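PDB 2PFZ: putative exported protein from Bordetella pertussis Tohama I, which binds pyroglutamic acid as an extracytoplasmic solute receptor and probably hands it to a tripartite ATP-independent periplasmic (TRAP) transporter. Local coordinates for residues Gly123-Arg128 / Asp177-Ser182; Lys140-Ser145 / Val160-Ala165; Ile195-Asp200 / Ala260-Thr265. All coordinates share one frame; numbering follows the deposited sequence.

Contact 1: Gly123-Arg128 / Asp177-Ser182; sequences GIFANR and DSYMSS. With PCA (pyroglutamic acid), chain B.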
loop_
_atom_site.group_PDB
_atom_site.type_symbol
_atom_site.label_atom_id
_atom_site.label_comp_id
_atom_site.label_asym_id
_atom_site.label_seq_id
_atom_site.Cartn_x
_atom_site.Cartn_y
_atom_site.Cartn_z
ATOM N N GLY A 123 -4.568 -10.477 3.178
ATOM C CA GLY A 123 -5.486 -11.563 3.510
ATOM C C GLY A 123 -6.846 -11.009 3.845
ATOM O O GLY A 123 -7.057 -9.799 3.795
ATOM N N ILE A 124 -7.775 -11.894 4.180
ATOM C CA ILE A 124 -9.156 -11.508 4.449
ATOM C C ILE A 124 -9.418 -11.663 5.906
ATOM O O ILE A 124 -9.308 -12.780 6.443
ATOM C CB ILE A 124 -10.186 -12.416 3.727
ATOM C CG1 ILE A 124 -9.789 -12.641 2.262
ATOM C CG2 ILE A 124 -11.595 -11.781 3.831
ATOM C CD1 ILE A 124 -10.513 -13.859 1.607
ATOM N N PHE A 125 -9.766 -10.548 6.546
ATOM C CA PHE A 125 -10.237 -10.533 7.933
ATOM C C PHE A 125 -11.746 -10.763 7.915
ATOM O O PHE A 125 -12.471 -9.981 7.313
ATOM C CB PHE A 125 -9.966 -9.178 8.596
ATOM C CG PHE A 125 -8.502 -8.903 8.861
ATOM C CD1 PHE A 125 -7.884 -9.380 10.032
ATOM C CD2 PHE A 125 -7.744 -8.177 7.939
ATOM C CE1 PHE A 125 -6.511 -9.120 10.295
ATOM C CE2 PHE A 125 -6.364 -7.904 8.184
ATOM C CZ PHE A 125 -5.753 -8.385 9.353
ATOM N N ALA A 126 -12.210 -11.848 8.540
ATOM C CA ALA A 126 -13.646 -12.109 8.619
ATOM C C ALA A 126 -14.046 -12.899 9.878
ATOM O O ALA A 126 -13.208 -13.466 10.583
ATOM C CB ALA A 126 -14.126 -12.835 7.347
ATOM N N ASN A 127 -15.344 -12.924 10.144
ATOM C CA ASN A 127 -15.874 -13.770 11.194
ATOM C C ASN A 127 -16.467 -15.045 10.625
ATOM O O ASN A 127 -16.710 -15.997 11.370
ATOM C CB ASN A 127 -16.883 -12.990 12.037
ATOM C CG ASN A 127 -16.205 -12.040 12.989
ATOM O OD1 ASN A 127 -15.246 -12.413 13.662
ATOM N ND2 ASN A 127 -16.676 -10.806 13.040
ATOM N N ARG A 128 -16.659 -15.038 9.304
ATOM C CA ARG A 128 -17.239 -16.124 8.517
ATOM C C ARG A 128 -16.250 -17.197 8.125
ATOM O O ARG A 128 -15.051 -16.936 7.961
ATOM C CB ARG A 128 -17.729 -15.580 7.169
ATOM C CG ARG A 128 -19.071 -14.994 7.168
ATOM C CD ARG A 128 -19.413 -14.631 5.746
ATOM N NE ARG A 128 -20.583 -13.767 5.729
ATOM C CZ ARG A 128 -21.289 -13.476 4.655
ATOM N NH1 ARG A 128 -20.945 -13.948 3.465
ATOM N NH2 ARG A 128 -22.338 -12.683 4.781
ATOM N N ASP A 177 -17.660 -5.627 8.982
ATOM C CA ASP A 177 -17.417 -6.886 9.714
ATOM C C ASP A 177 -16.248 -7.698 9.140
ATOM O O ASP A 177 -15.906 -8.788 9.649
ATOM C CB ASP A 177 -18.692 -7.770 9.719
ATOM C CG ASP A 177 -19.216 -8.098 8.304
ATOM O OD1 ASP A 177 -18.464 -8.008 7.315
ATOM O OD2 ASP A 177 -20.408 -8.477 8.154
ATOM N N SER A 178 -15.678 -7.179 8.052
ATOM C CA SER A 178 -14.699 -7.896 7.243
ATOM C C SER A 178 -13.935 -6.885 6.388
ATOM O O SER A 178 -14.426 -5.789 6.133
ATOM C CB SER A 178 -15.397 -8.897 6.315
ATOM O OG SER A 178 -16.221 -8.225 5.362
ATOM N N TYR A 179 -12.739 -7.283 5.964
ATOM C CA TYR A 179 -11.927 -6.556 5.004
ATOM C C TYR A 179 -10.675 -7.320 4.550
ATOM O O TYR A 179 -10.250 -8.268 5.190
ATOM C CB TYR A 179 -11.544 -5.164 5.521
ATOM C CG TYR A 179 -10.589 -5.088 6.678
ATOM C CD1 TYR A 179 -11.037 -5.270 7.990
ATOM C CD2 TYR A 179 -9.237 -4.755 6.481
ATOM C CE1 TYR A 179 -10.160 -5.172 9.065
ATOM C CE2 TYR A 179 -8.357 -4.679 7.550
ATOM C CZ TYR A 179 -8.825 -4.880 8.847
ATOM O OH TYR A 179 -7.968 -4.770 9.938
ATOM N N MET A 180 -10.084 -6.884 3.442
ATOM C CA MET A 180 -8.742 -7.350 3.085
ATOM C C MET A 180 -7.688 -6.302 3.405
ATOM O O MET A 180 -7.911 -5.113 3.190
ATOM C CB MET A 180 -8.651 -7.822 1.648
ATOM C CG MET A 180 -9.449 -9.112 1.412
ATOM S SD MET A 180 -9.318 -9.749 -0.257
ATOM C CE MET A 180 -7.683 -10.477 -0.213
ATOM N N SER A 181 -6.601 -6.769 4.022
ATOM C CA SER A 181 -5.445 -5.946 4.420
ATOM C C SER A 181 -4.338 -6.882 4.920
ATOM O O SER A 181 -4.410 -8.103 4.734
ATOM C CB SER A 181 -5.805 -4.969 5.539
ATOM O OG SER A 181 -4.774 -4.005 5.723
ATOM N N SER A 182 -3.323 -6.294 5.563
ATOM C CA SER A 182 -2.153 -7.006 6.040
ATOM C C SER A 182 -2.338 -7.371 7.520
ATOM O O SER A 182 -3.216 -6.829 8.187
ATOM C CB SER A 182 -0.923 -6.125 5.884
ATOM O OG SER A 182 -1.130 -4.863 6.512
HETATM N N PCA B . -2.950 -1.757 5.199
HETATM C CA PCA B . -3.437 -0.502 4.593
HETATM C CB PCA B . -3.317 -0.547 3.069
HETATM C CG PCA B . -2.767 -1.919 2.729
HETATM C CD PCA B . -2.524 -2.550 4.069
HETATM O OE PCA B . -1.963 -3.647 4.210
HETATM C C PCA B . -4.906 -0.396 4.932
HETATM O O PCA B . -5.519 0.677 4.847
HETATM O OXT PCA B . -5.501 -1.420 5.303
HETATM O O HOH W 1 -17.169 -11.400 8.773
#

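Contact 2: Lys140-Ser145 / Val160-Ala165; sequences KWRAYS and VTVQQA. With PCA (pyroglutamic acid), chain B.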
loop_
_atom_site.group_PDB
_atom_site.type_symbol
_atom_site.label_atom_id
_atom_site.label_comp_id
_atom_site.label_asym_id
_atom_site.label_seq_id
_atom_site.Cartn_x
_atom_site.Cartn_y
_atom_site.Cartn_z
ATOM N N LYS A 140 -20.070 -7.295 4.961
ATOM C CA LYS A 140 -20.037 -5.849 5.212
ATOM C C LYS A 140 -18.568 -5.429 5.165
ATOM O O LYS A 140 -17.888 -5.408 6.181
ATOM C CB LYS A 140 -20.619 -5.488 6.593
ATOM C CG LYS A 140 -22.115 -5.770 6.784
ATOM C CD LYS A 140 -22.641 -5.098 8.068
ATOM C CE LYS A 140 -22.346 -5.926 9.317
ATOM N NZ LYS A 140 -22.732 -5.211 10.572
ATOM N N TRP A 141 -18.096 -5.102 3.974
ATOM C CA TRP A 141 -16.667 -5.051 3.679
ATOM C C TRP A 141 -16.115 -3.634 3.812
ATOM O O TRP A 141 -16.747 -2.689 3.363
ATOM C CB TRP A 141 -16.510 -5.529 2.248
ATOM C CG TRP A 141 -15.140 -5.716 1.686
ATOM C CD1 TRP A 141 -14.287 -4.737 1.260
ATOM C CD2 TRP A 141 -14.525 -6.968 1.339
ATOM N NE1 TRP A 141 -13.149 -5.307 0.710
ATOM C CE2 TRP A 141 -13.282 -6.671 0.725
ATOM C CE3 TRP A 141 -14.910 -8.320 1.481
ATOM C CZ2 TRP A 141 -12.395 -7.672 0.279
ATOM C CZ3 TRP A 141 -14.025 -9.335 1.033
ATOM C CH2 TRP A 141 -12.782 -8.995 0.430
ATOM N N ARG A 142 -14.959 -3.506 4.441
ATOM C CA ARG A 142 -14.228 -2.246 4.487
ATOM C C ARG A 142 -13.197 -2.207 3.353
ATOM O O ARG A 142 -12.264 -3.025 3.303
ATOM C CB ARG A 142 -13.562 -2.071 5.849
ATOM C CG ARG A 142 -12.610 -0.843 5.964
ATOM C CD ARG A 142 -11.130 -1.248 5.743
ATOM N NE ARG A 142 -10.202 -0.111 5.801
ATOM C CZ ARG A 142 -8.875 -0.239 5.804
ATOM N NH1 ARG A 142 -8.313 -1.458 5.789
ATOM N NH2 ARG A 142 -8.112 0.853 5.838
ATOM N N ALA A 143 -13.378 -1.257 2.443
ATOM C CA ALA A 143 -12.405 -1.030 1.389
ATOM C C ALA A 143 -11.426 0.009 1.896
ATOM O O ALA A 143 -11.758 0.811 2.761
ATOM C CB ALA A 143 -13.082 -0.538 0.116
ATOM N N TYR A 144 -10.204 -0.034 1.370
ATOM C CA TYR A 144 -9.222 1.019 1.619
ATOM C C TYR A 144 -8.782 1.670 0.300
ATOM O O TYR A 144 -7.920 2.555 0.286
ATOM C CB TYR A 144 -8.029 0.448 2.421
ATOM C CG TYR A 144 -7.180 -0.613 1.727
ATOM C CD1 TYR A 144 -7.163 -1.935 2.192
ATOM C CD2 TYR A 144 -6.393 -0.295 0.606
ATOM C CE1 TYR A 144 -6.382 -2.909 1.563
ATOM C CE2 TYR A 144 -5.603 -1.259 -0.036
ATOM C CZ TYR A 144 -5.601 -2.574 0.464
ATOM O OH TYR A 144 -4.823 -3.544 -0.126
ATOM N N SER A 145 -9.397 1.273 -0.811
ATOM C CA SER A 145 -9.010 1.803 -2.112
ATOM C C SER A 145 -10.124 1.520 -3.109
ATOM O O SER A 145 -10.956 0.638 -2.852
ATOM C CB SER A 145 -7.749 1.092 -2.581
ATOM O OG SER A 145 -8.040 -0.246 -2.958
ATOM N N VAL A 160 -17.614 -0.347 1.848
ATOM C CA VAL A 160 -17.559 1.064 2.154
ATOM C C VAL A 160 -16.084 1.402 2.426
ATOM O O VAL A 160 -15.358 0.638 3.060
ATOM C CB VAL A 160 -18.480 1.439 3.331
ATOM C CG1 VAL A 160 -18.070 0.737 4.587
ATOM C CG2 VAL A 160 -18.477 2.947 3.542
ATOM N N THR A 161 -15.647 2.550 1.928
ATOM C CA THR A 161 -14.256 2.973 2.170
ATOM C C THR A 161 -14.078 3.578 3.543
ATOM O O THR A 161 -14.828 4.493 3.932
ATOM C CB THR A 161 -13.809 4.008 1.129
ATOM O OG1 THR A 161 -13.768 3.385 -0.147
ATOM C CG2 THR A 161 -12.437 4.575 1.444
ATOM N N VAL A 162 -13.080 3.071 4.266
ATOM C CA VAL A 162 -12.685 3.606 5.548
ATOM C C VAL A 162 -11.171 3.666 5.597
ATOM O O VAL A 162 -10.493 2.633 5.441
ATOM C CB VAL A 162 -13.194 2.733 6.734
ATOM C CG1 VAL A 162 -12.966 3.450 8.044
ATOM C CG2 VAL A 162 -14.661 2.407 6.565
ATOM N N GLN A 163 -10.624 4.866 5.819
ATOM C CA GLN A 163 -9.163 4.979 5.952
ATOM C C GLN A 163 -8.687 4.279 7.207
ATOM O O GLN A 163 -9.482 4.077 8.124
ATOM C CB GLN A 163 -8.713 6.435 5.906
ATOM C CG GLN A 163 -9.204 7.142 4.639
ATOM C CD GLN A 163 -8.756 6.421 3.380
ATOM O OE1 GLN A 163 -7.667 5.850 3.345
ATOM N NE2 GLN A 163 -9.604 6.407 2.354
ATOM N N GLN A 164 -7.404 3.906 7.260
ATOM C CA GLN A 164 -6.903 3.159 8.415
ATOM C C GLN A 164 -7.072 3.946 9.714
ATOM O O GLN A 164 -7.335 3.364 10.765
ATOM C CB GLN A 164 -5.427 2.739 8.274
ATOM C CG GLN A 164 -5.016 1.776 9.383
ATOM C CD GLN A 164 -3.637 1.139 9.202
ATOM O OE1 GLN A 164 -2.854 1.048 10.151
ATOM N NE2 GLN A 164 -3.356 0.680 8.008
ATOM N N ALA A 165 -6.902 5.269 9.630
ATOM C CA ALA A 165 -7.059 6.156 10.792
ATOM C C ALA A 165 -8.458 6.125 11.422
ATOM O O ALA A 165 -8.608 6.495 12.604
ATOM C CB ALA A 165 -6.658 7.602 10.443
HETATM N N PCA B . -2.950 -1.757 5.199
HETATM C CA PCA B . -3.437 -0.502 4.593
HETATM C CB PCA B . -3.317 -0.547 3.069
HETATM C CG PCA B . -2.767 -1.919 2.729
HETATM C CD PCA B . -2.524 -2.550 4.069
HETATM O OE PCA B . -1.963 -3.647 4.210
HETATM C C PCA B . -4.906 -0.396 4.932
HETATM O O PCA B . -5.519 0.677 4.847
HETATM O OXT PCA B . -5.501 -1.420 5.303
HETATM O O HOH W 2 -6.349 4.102 1.888
HETATM O O HOH W 3 -9.302 5.266 -0.186
#

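Contact 3: Ile195-Asp200 / Ala260-Thr265; sequences IKKFYD and AIIAPT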
loop_
_atom_site.group_PDB
_atom_site.type_symbol
_atom_site.label_atom_id
_atom_site.label_comp_id
_atom_site.label_asym_id
_atom_site.label_seq_id
_atom_site.Cartn_x
_atom_site.Cartn_y
_atom_site.Cartn_z
ATOM N N ILE A 195 -12.878 -8.971 15.033
ATOM C CA ILE A 195 -12.880 -9.898 13.905
ATOM C C ILE A 195 -11.902 -11.033 14.219
ATOM O O ILE A 195 -10.764 -10.782 14.594
ATOM C CB ILE A 195 -12.528 -9.161 12.583
ATOM C CG1 ILE A 195 -13.507 -8.012 12.326
ATOM C CG2 ILE A 195 -12.546 -10.112 11.417
ATOM C CD1 ILE A 195 -13.154 -7.102 11.149
ATOM N N LYS A 196 -12.353 -12.274 14.061
ATOM C CA LYS A 196 -11.663 -13.429 14.645
ATOM C C LYS A 196 -10.820 -14.312 13.724
ATOM O O LYS A 196 -10.143 -15.213 14.217
ATOM C CB LYS A 196 -12.671 -14.326 15.377
ATOM C CG LYS A 196 -12.564 -14.268 16.873
ATOM C CD LYS A 196 -12.983 -12.911 17.393
ATOM C CE LYS A 196 -12.186 -12.566 18.614
ATOM N NZ LYS A 196 -12.785 -11.392 19.286
ATOM N N LYS A 197 -10.906 -14.103 12.409
ATOM C CA LYS A 197 -10.190 -14.942 11.444
ATOM C C LYS A 197 -9.385 -14.045 10.517
ATOM O O LYS A 197 -9.796 -12.917 10.238
ATOM C CB LYS A 197 -11.151 -15.808 10.594
ATOM C CG LYS A 197 -12.043 -16.797 11.381
ATOM C CD LYS A 197 -13.093 -17.429 10.472
ATOM C CE LYS A 197 -14.237 -18.137 11.247
ATOM N NZ LYS A 197 -13.784 -18.747 12.527
ATOM N N PHE A 198 -8.240 -14.546 10.056
ATOM C CA PHE A 198 -7.499 -13.941 8.947
ATOM C C PHE A 198 -7.104 -15.083 8.014
ATOM O O PHE A 198 -6.314 -15.956 8.398
ATOM C CB PHE A 198 -6.249 -13.225 9.474
ATOM C CG PHE A 198 -5.367 -12.637 8.410
ATOM C CD1 PHE A 198 -5.701 -11.439 7.792
ATOM C CD2 PHE A 198 -4.150 -13.242 8.081
ATOM C CE1 PHE A 198 -4.872 -10.870 6.798
ATOM C CE2 PHE A 198 -3.318 -12.696 7.104
ATOM C CZ PHE A 198 -3.662 -11.499 6.477
ATOM N N TYR A 199 -7.693 -15.092 6.827
ATOM C CA TYR A 199 -7.329 -16.001 5.752
ATOM C C TYR A 199 -6.121 -15.399 5.047
ATOM O O TYR A 199 -6.217 -14.332 4.430
ATOM C CB TYR A 199 -8.496 -16.140 4.780
ATOM C CG TYR A 199 -9.660 -16.853 5.422
ATOM C CD1 TYR A 199 -9.758 -18.236 5.358
ATOM C CD2 TYR A 199 -10.642 -16.150 6.123
ATOM C CE1 TYR A 199 -10.820 -18.901 5.982
ATOM C CE2 TYR A 199 -11.709 -16.805 6.730
ATOM C CZ TYR A 199 -11.775 -18.180 6.658
ATOM O OH TYR A 199 -12.814 -18.842 7.256
ATOM N N ASP A 200 -4.996 -16.099 5.164
ATOM C CA ASP A 200 -3.698 -15.654 4.647
ATOM C C ASP A 200 -3.624 -15.895 3.136
ATOM O O ASP A 200 -2.785 -16.676 2.649
ATOM C CB ASP A 200 -2.615 -16.439 5.395
ATOM C CG ASP A 200 -1.207 -15.850 5.250
ATOM O OD1 ASP A 200 -1.049 -14.659 4.882
ATOM O OD2 ASP A 200 -0.252 -16.587 5.574
ATOM N N ALA A 260 -7.730 -16.578 14.415
ATOM C CA ALA A 260 -7.349 -17.781 13.689
ATOM C C ALA A 260 -6.616 -17.312 12.445
ATOM O O ALA A 260 -7.181 -16.574 11.646
ATOM C CB ALA A 260 -8.573 -18.586 13.296
ATOM N N ILE A 261 -5.361 -17.720 12.298
ATOM C CA ILE A 261 -4.635 -17.511 11.046
ATOM C C ILE A 261 -4.787 -18.745 10.145
ATOM O O ILE A 261 -4.303 -19.831 10.490
ATOM C CB ILE A 261 -3.142 -17.203 11.304
ATOM C CG1 ILE A 261 -2.973 -16.205 12.478
ATOM C CG2 ILE A 261 -2.465 -16.692 10.004
ATOM C CD1 ILE A 261 -3.674 -14.833 12.305
ATOM N N ILE A 262 -5.441 -18.580 8.998
ATOM C CA ILE A 262 -5.881 -19.710 8.201
ATOM C C ILE A 262 -5.319 -19.662 6.769
ATOM O O ILE A 262 -5.561 -18.700 6.051
ATOM C CB ILE A 262 -7.458 -19.785 8.119
ATOM C CG1 ILE A 262 -8.096 -19.669 9.512
ATOM C CG2 ILE A 262 -7.890 -21.078 7.409
ATOM C CD1 ILE A 262 -9.539 -19.184 9.522
ATOM N N ALA A 263 -4.561 -20.686 6.365
ATOM C CA ALA A 263 -4.196 -20.810 4.950
ATOM C C ALA A 263 -5.452 -21.039 4.121
ATOM O O ALA A 263 -6.332 -21.827 4.514
ATOM C CB ALA A 263 -3.186 -21.923 4.719
ATOM N N PRO A 264 -5.535 -20.382 2.952
ATOM C CA PRO A 264 -6.712 -20.487 2.098
ATOM C C PRO A 264 -6.797 -21.861 1.415
ATOM O O PRO A 264 -5.763 -22.433 1.062
ATOM C CB PRO A 264 -6.471 -19.387 1.064
ATOM C CG PRO A 264 -4.993 -19.345 0.931
ATOM C CD PRO A 264 -4.495 -19.517 2.345
ATOM N N THR A 265 -8.015 -22.394 1.261
ATOM C CA THR A 265 -8.224 -23.602 0.454
ATOM C C THR A 265 -7.821 -23.319 -0.993
ATOM O O THR A 265 -7.829 -22.169 -1.425
ATOM C CB THR A 265 -9.695 -24.049 0.398
ATOM O OG1 THR A 265 -10.476 -23.074 -0.321
ATOM C CG2 THR A 265 -10.274 -24.301 1.799
#

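Contact 1: Gly123-Arg128 / Asp177-Ser182
Phe125 and Tyr179 face each other as a hydrogen-bonded pair of two antiparallel strands, and both ends of that pair are closed: Phe125 N donates to Tyr179 O at 2.7 Å, and Tyr179 N returns a bond to Phe125 O. Two residues back along one strand and two forward along the other, Gly123 and Ser181 exchange the same pair of bonds. Between these pairs, at Ile124 and Met180, the strands come closer, and the carbonyl of Gly123 takes a further CA-H...O contact from Met180 CA at 3.1 Å.

The Phe125 and Tyr179 side chains leave the sheet in the same direction, and their rings overlap face to face, displaced, as an offset stack with planes 24° apart and Phe125 CD2 over the tyrosine face. Tyr179 reaches this position with CG lodged between its backbone N and carbonyl carbon (chi1 68°), and its hydroxyl is bonded to Thr191 OG1. Phe125 CZ, at the ring edge, lies 3.2 Å from Ser182 O. On the opposite face of the sheet the flexible, apolar Met180 lays its CG 3.6 Å from Ile124 CG1 and also packs on Trp204. Where the strands part, a water accepts from Asn127 N and donates to Asp177 O.

Small hydroxyl residues follow at the ligand: Ser181 OG donates to OXT of pyroglutamic acid and Ser182 OG to its OE, each at 2.7 Å. Ser182 OG also N-caps helix 183-188 through Thr185 N. In the mixed sheet the pair is central, strand 178-181 bordering strand 140-143 and strand 123-126 bordering strand 197-199.

Contact 2: Lys140-Ser145 / Val160-Ala165
The carboxylate site of the pyroglutamic acid pocket is built on a beta-alpha-beta unit, in which Arg142 of strand 140-143 reaches to the backbone of the loop that follows strand 158-161. Its guanidinium works along two edges. Side-on, NE and NH2 both donate to Val162 O, NE at 2.8 Å with the carbonyl oxygen lying near the guanidinium plane. Toward the ligand, Arg142 NH1 donates to OXT at 2.9 Å while NH2 meets the second carboxylate oxygen, O. NH2 is thus shared between backbone and ligand, and the double grip on Val162 O fixes the rotation of the guanidinium plane, presenting NH1 and NH2 to the carboxylate. A bend at chi2 (-97°) turns the chain toward the loop, and its CG rests 3.7 Å from Val162 CB. Arginine suits the place because its planar array of N-H groups can serve a carbonyl and a carboxylate at once, and its positive charge probably helps select an acidic solute.

Tyr144 offers a flat surface to the ligand ring: PCA CB lies 3.8 Å above the centre of one face. The Tyr144 hydroxyl is hydrogen-bonded to Trp204 NE1. Gln164 NE2 closes in on PCA CA at 3.6 Å.

Behind the pocket the backbones pair in parallel. Val160 N donates to Trp141 O, Ala143 N to Val160 O, and Val162 N to Ala143 O at 3.0 Å, the last bond carrying the pairing into the loop. Small Ala143 leaves room for helix 146-155, which it touches at Thr148 and Ala149. A water accepts from Gln163 NE2 and donates to Tyr144 O.

An arginine reaching from a strand to pair with the solute carboxylate is a feature common among DctP-type TRAP receptors, here set in a parallel beta-alpha-beta crossover.

Contact 3: Ile195-Asp200 / Ala260-Thr265
A parallel strand pair forms one margin of the six-stranded mixed sheet, with 197-199 beside the outermost strand 260-262. The backbones are laced by four hydrogen bonds of even length. Ala260 N donates to Lys196 O, Phe198 N to Ala260 O, Ile262 N to Phe198 O at 2.8 Å, and Asp200 N to Ile262 O, so Phe198 uses both its polar backbone atoms on this one neighbour.

Ile262 carries most of the side-chain contact. Its CD1 sits over one face of the Tyr199 ring, 4.0 Å from the centroid and 24° off the normal, a CH-pi contact. With CG1 beside the backbone N (chi1 -49°), the same methyl also meets Lys197 CB at 3.9 Å. A branched residue suits this spot: CG2 covers the CD1-CE1 side of the tyrosine while CD1 reaches further out. The Tyr199 hydroxyl is held by Ile130 N and Arg128 O. Past the strands, Pro264 CD lies 3.3 Å from Asp200 O.

On the other face, Ile261 CD1 approaches Phe198 CB, and Ile261 also packs on Leu254 and Ala255 of helix 222-256. Asp200 forms a salt bridge to Lys251 of that helix, while strand 123-126 flanks 197-199 on its other side.

In the fold
All three contacts belong to one mixed sheet, ordered 158-161, 140-143, 178-181, 123-126, 197-199, 260-262. Contact 1 is its buried, antiparallel middle; contacts 2 and 3 are parallel pairs at opposite margins, partly buried, their centres about 19 Å apart. Contact 1 joins each of them through backbone bonds, Ser178 O with Arg142 N and Ile124 O with Tyr199 N. Their chemistry follows position: stacked aromatic rings in the middle, an arginine divided between a backbone carbonyl and the ligand carboxylate in contact 2, aliphatic cover of a tyrosine in contact 3. Contacts 1 and 2 share pyroglutamic acid, serine hydroxyls complementing the arginine. Contact 3 does not touch the ligand; its Phe198 ring meets Phe125 of contact 1.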